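Local coordinates for protein transcription initiation factor tfiid subunit 72/90-100 KDA (Encephalitozoon cuniculi, PDB 2J4B) that is the TAF5 subunit of the general transcription factor TFIID, probably mediating regulation of RNA polymerase II initiation, and is represented here by its N-terminal NTD2 domain, at residues Y42-Q47 with L119-K124; E56-Y61 with E70-F75. One frame throughout, in Å; residues are numbered along the deposited sequence.

Contact 1 (Y42-Q47 with L119-K124)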
loop_
_atom_site.group_PDB
_atom_site.type_symbol
_atom_site.label_atom_id
_atom_site.label_comp_id
_atom_site.label_asym_id
_atom_site.label_seq_id
_atom_site.Cartn_x
_atom_site.Cartn_y
_atom_site.Cartn_z
ATOM N N TYR A 42 -0.471 -7.682 1.560
ATOM C CA TYR A 42 -1.364 -8.787 1.851
ATOM C C TYR A 42 -1.446 -9.790 0.700
ATOM O O TYR A 42 -1.311 -10.991 0.900
ATOM C CB TYR A 42 -2.741 -8.223 2.124
ATOM C CG TYR A 42 -3.795 -9.215 2.554
ATOM C CD1 TYR A 42 -3.692 -9.889 3.776
ATOM C CD2 TYR A 42 -4.926 -9.437 1.772
ATOM C CE1 TYR A 42 -4.668 -10.776 4.192
ATOM C CE2 TYR A 42 -5.915 -10.333 2.187
ATOM C CZ TYR A 42 -5.772 -10.993 3.402
ATOM O OH TYR A 42 -6.733 -11.877 3.828
ATOM N N PHE A 43 -1.691 -9.298 -0.509
ATOM C CA PHE A 43 -1.748 -10.165 -1.677
ATOM C C PHE A 43 -0.397 -10.833 -1.961
ATOM O O PHE A 43 -0.349 -11.972 -2.453
ATOM C CB PHE A 43 -2.205 -9.367 -2.893
ATOM C CG PHE A 43 -3.694 -9.116 -2.943
ATOM C CD1 PHE A 43 -4.518 -9.454 -1.887
ATOM C CD2 PHE A 43 -4.259 -8.509 -4.056
ATOM C CE1 PHE A 43 -5.865 -9.215 -1.947
ATOM C CE2 PHE A 43 -5.623 -8.263 -4.118
ATOM C CZ PHE A 43 -6.417 -8.603 -3.061
ATOM N N ASP A 44 0.699 -10.138 -1.651
ATOM C CA ASP A 44 2.034 -10.682 -1.904
ATOM C C ASP A 44 2.430 -11.797 -0.910
ATOM O O ASP A 44 3.089 -12.772 -1.292
ATOM C CB ASP A 44 3.064 -9.569 -1.930
ATOM C CG ASP A 44 3.225 -8.968 -3.307
ATOM O OD1 ASP A 44 3.014 -9.715 -4.285
ATOM O OD2 ASP A 44 3.564 -7.757 -3.439
ATOM N N LEU A 45 2.008 -11.668 0.346
ATOM C CA LEU A 45 2.201 -12.723 1.337
ATOM C C LEU A 45 1.390 -13.978 1.001
ATOM O O LEU A 45 1.834 -15.120 1.251
ATOM C CB LEU A 45 1.842 -12.220 2.741
ATOM C CG LEU A 45 2.790 -11.163 3.333
ATOM C CD1 LEU A 45 2.140 -10.521 4.591
ATOM C CD2 LEU A 45 4.201 -11.710 3.635
ATOM N N ILE A 46 0.203 -13.761 0.444
ATOM C CA ILE A 46 -0.661 -14.851 -0.014
ATOM C C ILE A 46 -0.038 -15.608 -1.196
ATOM O O ILE A 46 -0.030 -16.842 -1.235
ATOM C CB ILE A 46 -2.041 -14.321 -0.423
ATOM C CG1 ILE A 46 -2.863 -13.952 0.820
ATOM C CG2 ILE A 46 -2.798 -15.341 -1.244
ATOM C CD1 ILE A 46 -4.145 -13.197 0.480
ATOM N N GLN A 47 0.493 -14.861 -2.150
ATOM C CA GLN A 47 1.109 -15.452 -3.320
ATOM C C GLN A 47 2.333 -16.273 -2.944
ATOM O O GLN A 47 2.585 -17.315 -3.544
ATOM C CB GLN A 47 1.505 -14.365 -4.314
ATOM C CG GLN A 47 1.778 -14.896 -5.706
ATOM C CD GLN A 47 2.118 -13.793 -6.668
ATOM O OE1 GLN A 47 1.348 -13.513 -7.596
ATOM N NE2 GLN A 47 3.264 -13.136 -6.451
ATOM N N LEU A 119 14.023 1.517 0.277
ATOM C CA LEU A 119 12.780 0.771 0.437
ATOM C C LEU A 119 12.384 0.252 -0.940
ATOM O O LEU A 119 11.367 0.630 -1.515
ATOM C CB LEU A 119 11.681 1.643 1.058
ATOM C CG LEU A 119 11.899 2.119 2.499
ATOM C CD1 LEU A 119 10.645 2.761 3.006
ATOM C CD2 LEU A 119 12.330 0.964 3.429
ATOM N N THR A 120 13.229 -0.641 -1.438
ATOM C CA THR A 120 13.217 -1.116 -2.810
ATOM C C THR A 120 11.883 -1.774 -3.204
ATOM O O THR A 120 11.444 -1.718 -4.364
ATOM C CB THR A 120 14.393 -2.100 -2.996
ATOM O OG1 THR A 120 14.563 -2.432 -4.375
ATOM C CG2 THR A 120 14.119 -3.354 -2.223
ATOM N N TYR A 121 11.214 -2.378 -2.235
ATOM C CA TYR A 121 9.943 -3.037 -2.501
ATOM C C TYR A 121 8.821 -2.016 -2.703
ATOM O O TYR A 121 7.948 -2.216 -3.548
ATOM C CB TYR A 121 9.586 -3.997 -1.373
ATOM C CG TYR A 121 8.178 -4.512 -1.482
ATOM C CD1 TYR A 121 7.895 -5.636 -2.239
ATOM C CD2 TYR A 121 7.121 -3.846 -0.861
ATOM C CE1 TYR A 121 6.614 -6.107 -2.358
ATOM C CE2 TYR A 121 5.826 -4.303 -0.987
ATOM C CZ TYR A 121 5.581 -5.436 -1.739
ATOM O OH TYR A 121 4.308 -5.911 -1.877
ATOM N N ILE A 122 8.830 -0.932 -1.923
ATOM C CA ILE A 122 7.763 0.071 -2.008
ATOM C C ILE A 122 7.860 0.841 -3.317
ATOM O O ILE A 122 6.841 1.184 -3.901
ATOM C CB ILE A 122 7.785 1.071 -0.833
ATOM C CG1 ILE A 122 7.527 0.361 0.499
ATOM C CG2 ILE A 122 6.735 2.172 -1.048
ATOM C CD1 ILE A 122 7.436 1.308 1.709
ATOM N N LEU A 123 9.090 1.103 -3.773
ATOM C CA LEU A 123 9.341 1.781 -5.060
ATOM C C LEU A 123 8.895 0.919 -6.225
ATOM O O LEU A 123 8.456 1.424 -7.237
ATOM C CB LEU A 123 10.839 2.087 -5.249
ATOM C CG LEU A 123 11.511 3.080 -4.304
ATOM C CD1 LEU A 123 13.037 2.939 -4.332
ATOM C CD2 LEU A 123 11.111 4.482 -4.637
ATOM N N LYS A 124 9.040 -0.396 -6.085
ATOM C CA LYS A 124 8.586 -1.312 -7.114
ATOM C C LYS A 124 7.096 -1.179 -7.222
ATOM O O LYS A 124 6.560 -0.998 -8.312
ATOM C CB LYS A 124 8.968 -2.743 -6.776
ATOM C CG LYS A 124 8.650 -3.765 -7.866
ATOM C CD LYS A 124 8.999 -5.181 -7.395
ATOM C CE LYS A 124 8.181 -5.624 -6.148
ATOM N NZ LYS A 124 8.653 -6.974 -5.658
#

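Contact 2 (E56-Y61 with E70-F75)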
loop_
_atom_site.group_PDB
_atom_site.type_symbol
_atom_site.label_atom_id
_atom_site.label_comp_id
_atom_site.label_asym_id
_atom_site.label_seq_id
_atom_site.Cartn_x
_atom_site.Cartn_y
_atom_site.Cartn_z
ATOM N N GLU A 56 -2.256 -12.094 9.879
ATOM C CA GLU A 56 -1.759 -11.270 10.987
ATOM C C GLU A 56 -1.506 -9.817 10.559
ATOM O O GLU A 56 -1.819 -8.883 11.299
ATOM C CB GLU A 56 -0.463 -11.844 11.563
ATOM C CG GLU A 56 -0.516 -13.311 11.921
ATOM C CD GLU A 56 0.482 -13.690 13.007
ATOM O OE1 GLU A 56 1.311 -12.819 13.387
ATOM O OE2 GLU A 56 0.414 -14.851 13.493
ATOM N N PHE A 57 -0.903 -9.637 9.388
ATOM C CA PHE A 57 -0.561 -8.308 8.892
ATOM C C PHE A 57 -1.828 -7.502 8.596
ATOM O O PHE A 57 -1.962 -6.350 8.978
ATOM C CB PHE A 57 0.294 -8.417 7.619
ATOM C CG PHE A 57 0.467 -7.108 6.893
ATOM C CD1 PHE A 57 1.436 -6.206 7.285
ATOM C CD2 PHE A 57 -0.352 -6.778 5.829
ATOM C CE1 PHE A 57 1.595 -4.991 6.622
ATOM C CE2 PHE A 57 -0.212 -5.573 5.167
ATOM C CZ PHE A 57 0.768 -4.675 5.563
ATOM N N PHE A 58 -2.744 -8.144 7.887
ATOM C CA PHE A 58 -4.028 -7.570 7.553
ATOM C C PHE A 58 -4.755 -7.100 8.819
ATOM O O PHE A 58 -5.121 -5.933 8.953
ATOM C CB PHE A 58 -4.857 -8.627 6.820
ATOM C CG PHE A 58 -6.114 -8.098 6.213
ATOM C CD1 PHE A 58 -6.110 -7.553 4.943
ATOM C CD2 PHE A 58 -7.302 -8.149 6.903
ATOM C CE1 PHE A 58 -7.277 -7.071 4.378
ATOM C CE2 PHE A 58 -8.460 -7.665 6.349
ATOM C CZ PHE A 58 -8.448 -7.123 5.089
ATOM N N GLU A 59 -4.951 -8.013 9.756
ATOM C CA GLU A 59 -5.669 -7.705 10.985
ATOM C C GLU A 59 -5.018 -6.580 11.781
ATOM O O GLU A 59 -5.711 -5.793 12.419
ATOM C CB GLU A 59 -5.773 -8.958 11.865
ATOM C CG GLU A 59 -6.642 -10.063 11.291
ATOM C CD GLU A 59 -8.053 -9.605 10.971
ATOM O OE1 GLU A 59 -8.661 -8.892 11.798
ATOM O OE2 GLU A 59 -8.557 -9.966 9.883
ATOM N N LYS A 60 -3.692 -6.511 11.753
ATOM C CA LYS A 60 -2.964 -5.554 12.568
ATOM C C LYS A 60 -3.166 -4.133 12.070
ATOM O O LYS A 60 -3.488 -3.246 12.852
ATOM C CB LYS A 60 -1.476 -5.897 12.593
ATOM C CG LYS A 60 -0.635 -4.935 13.428
ATOM C CD LYS A 60 0.823 -5.365 13.519
ATOM C CE LYS A 60 1.016 -6.514 14.483
ATOM N NZ LYS A 60 0.672 -7.831 13.866
ATOM N N TYR A 61 -3.009 -3.923 10.764
ATOM C CA TYR A 61 -3.055 -2.581 10.196
ATOM C C TYR A 61 -4.340 -2.247 9.427
ATOM O O TYR A 61 -4.404 -1.202 8.790
ATOM C CB TYR A 61 -1.848 -2.358 9.278
ATOM C CG TYR A 61 -0.525 -2.675 9.928
ATOM C CD1 TYR A 61 0.037 -1.819 10.866
ATOM C CD2 TYR A 61 0.166 -3.832 9.598
ATOM C CE1 TYR A 61 1.244 -2.116 11.470
ATOM C CE2 TYR A 61 1.371 -4.140 10.194
ATOM C CZ TYR A 61 1.909 -3.281 11.125
ATOM O OH TYR A 61 3.109 -3.617 11.715
ATOM N N GLU A 70 -15.516 -0.842 4.137
ATOM C CA GLU A 70 -16.360 -1.640 3.250
ATOM C C GLU A 70 -15.504 -2.585 2.420
ATOM O O GLU A 70 -15.804 -3.775 2.313
ATOM C CB GLU A 70 -17.135 -0.732 2.290
ATOM C CG GLU A 70 -17.881 0.435 2.933
ATOM C CD GLU A 70 -19.340 0.145 3.142
ATOM O OE1 GLU A 70 -19.869 -0.742 2.445
ATOM O OE2 GLU A 70 -19.962 0.814 3.994
ATOM N N GLU A 71 -14.439 -2.036 1.834
ATOM C CA GLU A 71 -13.566 -2.784 0.925
ATOM C C GLU A 71 -12.644 -3.720 1.699
ATOM O O GLU A 71 -12.367 -4.842 1.259
ATOM C CB GLU A 71 -12.733 -1.827 0.065
ATOM C CG GLU A 71 -13.542 -1.027 -0.946
ATOM C CD GLU A 71 -14.490 -0.020 -0.300
ATOM O OE1 GLU A 71 -14.004 0.956 0.306
ATOM O OE2 GLU A 71 -15.722 -0.205 -0.410
ATOM N N ILE A 72 -12.172 -3.253 2.852
ATOM C CA ILE A 72 -11.399 -4.099 3.763
ATOM C C ILE A 72 -12.134 -5.411 4.060
ATOM O O ILE A 72 -11.549 -6.485 3.983
ATOM C CB ILE A 72 -11.096 -3.382 5.098
ATOM C CG1 ILE A 72 -10.249 -2.124 4.864
ATOM C CG2 ILE A 72 -10.388 -4.324 6.064
ATOM C CD1 ILE A 72 -8.902 -2.392 4.260
ATOM N N LYS A 73 -13.420 -5.330 4.386
ATOM C CA LYS A 73 -14.188 -6.528 4.719
ATOM C C LYS A 73 -14.444 -7.425 3.511
ATOM O O LYS A 73 -14.713 -8.610 3.673
ATOM C CB LYS A 73 -15.514 -6.162 5.392
ATOM C CG LYS A 73 -16.238 -7.371 5.990
ATOM C CD LYS A 73 -17.585 -6.994 6.584
ATOM C CE LYS A 73 -18.299 -8.227 7.099
ATOM N NZ LYS A 73 -18.374 -9.298 6.051
ATOM N N GLN A 74 -14.365 -6.880 2.302
ATOM C CA GLN A 74 -14.369 -7.731 1.109
ATOM C C GLN A 74 -13.084 -8.569 1.046
ATOM O O GLN A 74 -13.128 -9.760 0.731
ATOM C CB GLN A 74 -14.522 -6.904 -0.168
ATOM C CG GLN A 74 -15.963 -6.732 -0.659
ATOM C CD GLN A 74 -16.025 -6.060 -2.025
ATOM O OE1 GLN A 74 -15.831 -4.854 -2.141
ATOM N NE2 GLN A 74 -16.272 -6.847 -3.067
ATOM N N PHE A 75 -11.949 -7.958 1.367
ATOM C CA PHE A 75 -10.659 -8.656 1.319
ATOM C C PHE A 75 -10.438 -9.600 2.502
ATOM O O PHE A 75 -9.710 -10.571 2.390
ATOM C CB PHE A 75 -9.509 -7.663 1.280
ATOM C CG PHE A 75 -9.469 -6.826 0.044
ATOM C CD1 PHE A 75 -9.245 -7.397 -1.190
ATOM C CD2 PHE A 75 -9.607 -5.458 0.115
ATOM C CE1 PHE A 75 -9.179 -6.607 -2.323
ATOM C CE2 PHE A 75 -9.549 -4.692 -1.009
ATOM C CZ PHE A 75 -9.335 -5.263 -2.224
#

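Contact 1 (Y42-Q47 with L119-K124)
Tyr121 OH donates a short hydrogen bond to Asp44 OD2 at 2.5 Å, and this one bond carries the whole contact. The two side chains point at each other from helices whose backbones stay well apart: the nearest alpha carbons, Asp44 CA and Tyr121 CA, are separated by 11.0 Å. Most of that span is bridged by the phenol. Its CG lies anti to the backbone N (chi1 170°), which extends the ring away from its own helix and brings the hydroxyl up to the acid.

Asp44 OD2 sits in the plane of the ring, at its edge, 3.6 Å from Tyr121 CE1. The carboxylate itself is turned 74° to the ring and accepts through the anti lone pair of OD2, on the side away from OD1.

In the largely helical NTD2 domain of TAF5, the bond ties helix 34-47 to helix 120-129, elements separated by some seventy residues of chain. Between them runs helix 8-21, whose Met8 touches both Asp44 and Tyr121, so that the polar pair spans one end of this N-terminal helix near the surface. The next residue after the tyrosine, Ile122, packs on Leu15 of the same helix and on Leu114 of helix 104-116.

Lys124 NZ, from about one turn further along helix 120-129, remains 5.6 Å from Asp44 OD2, too far for a salt bridge, yet near enough that its positive charge may favour the ionised form of the acid.

Contact 2 (E56-Y61 with E70-F75)
Phe58 of helix 51-61 pushes its ring against Ile72 and Phe75 of helix 69-75, a buried helix-to-helix contact within the helical NTD2 domain of TAF5. The two helices are joined by a short connection, and their nearest alpha carbons, Phe58 CA and Ile72 CA, are 9.0 Å apart. The phenylalanine fills this distance through a trans first torsion (chi1 -170°), which places the ring beside the carbonyl carbon, opposite the backbone N, and extends it toward the other helix.

Apolar contacts involve both Ile72 and Phe75. The far end of the ring meets the methyl branch of Ile72, with Phe58 CZ 3.5 Å from Ile72 CG2, while Phe58 CE2 lies a little farther from the same methyl, at 3.9 Å. The two side chains run past one another with opposed headings, so the isoleucine lies alongside the ring end. Phe75 contributes its first carbon: Phe75 CB approaches Phe58 CE1 at 3.9 Å, and its side chain runs roughly perpendicular to that of Phe58. The Phe75 ring itself leads away from Phe58; it meets Phe89 edge-to-face and touches Tyr35 and Ile39 of helix 34-47. The Phe58 ring also meets those of Phe38 and Tyr42 on helix 34-47, so it joins an aromatic cluster.

A second kind of contact is made with the backbone. One turn of helix 69-75 presents the carbonyl oxygen of Ile72 to the rim of the aromatic ring, where the C-H groups carry slight positive charge. Ile72 O lies in the ring plane, at its edge, 3.4 Å from Phe58 CZ.

Contact 1 lies near the surface and depends on one polar bond, whereas contact 2 is buried and relies on apolar side chains with a carbonyl at a ring edge. Their separations along the chain differ as well: contact 1 joins distant helices 34-47 and 120-129, and contact 2, which falls between the two segments of contact 1 in the sequence, joins the near neighbours 51-61 and 69-75. Their centres are 16 Å apart, but helix 34-47 links them. While Asp44 faces helix 120-129, Phe43 and Leu45 of the same helix pack against contact 2, with Phe43 CZ 3.5 Å from Phe75 CE1 and Leu45 CD1 4.1 Å from Phe57 CB.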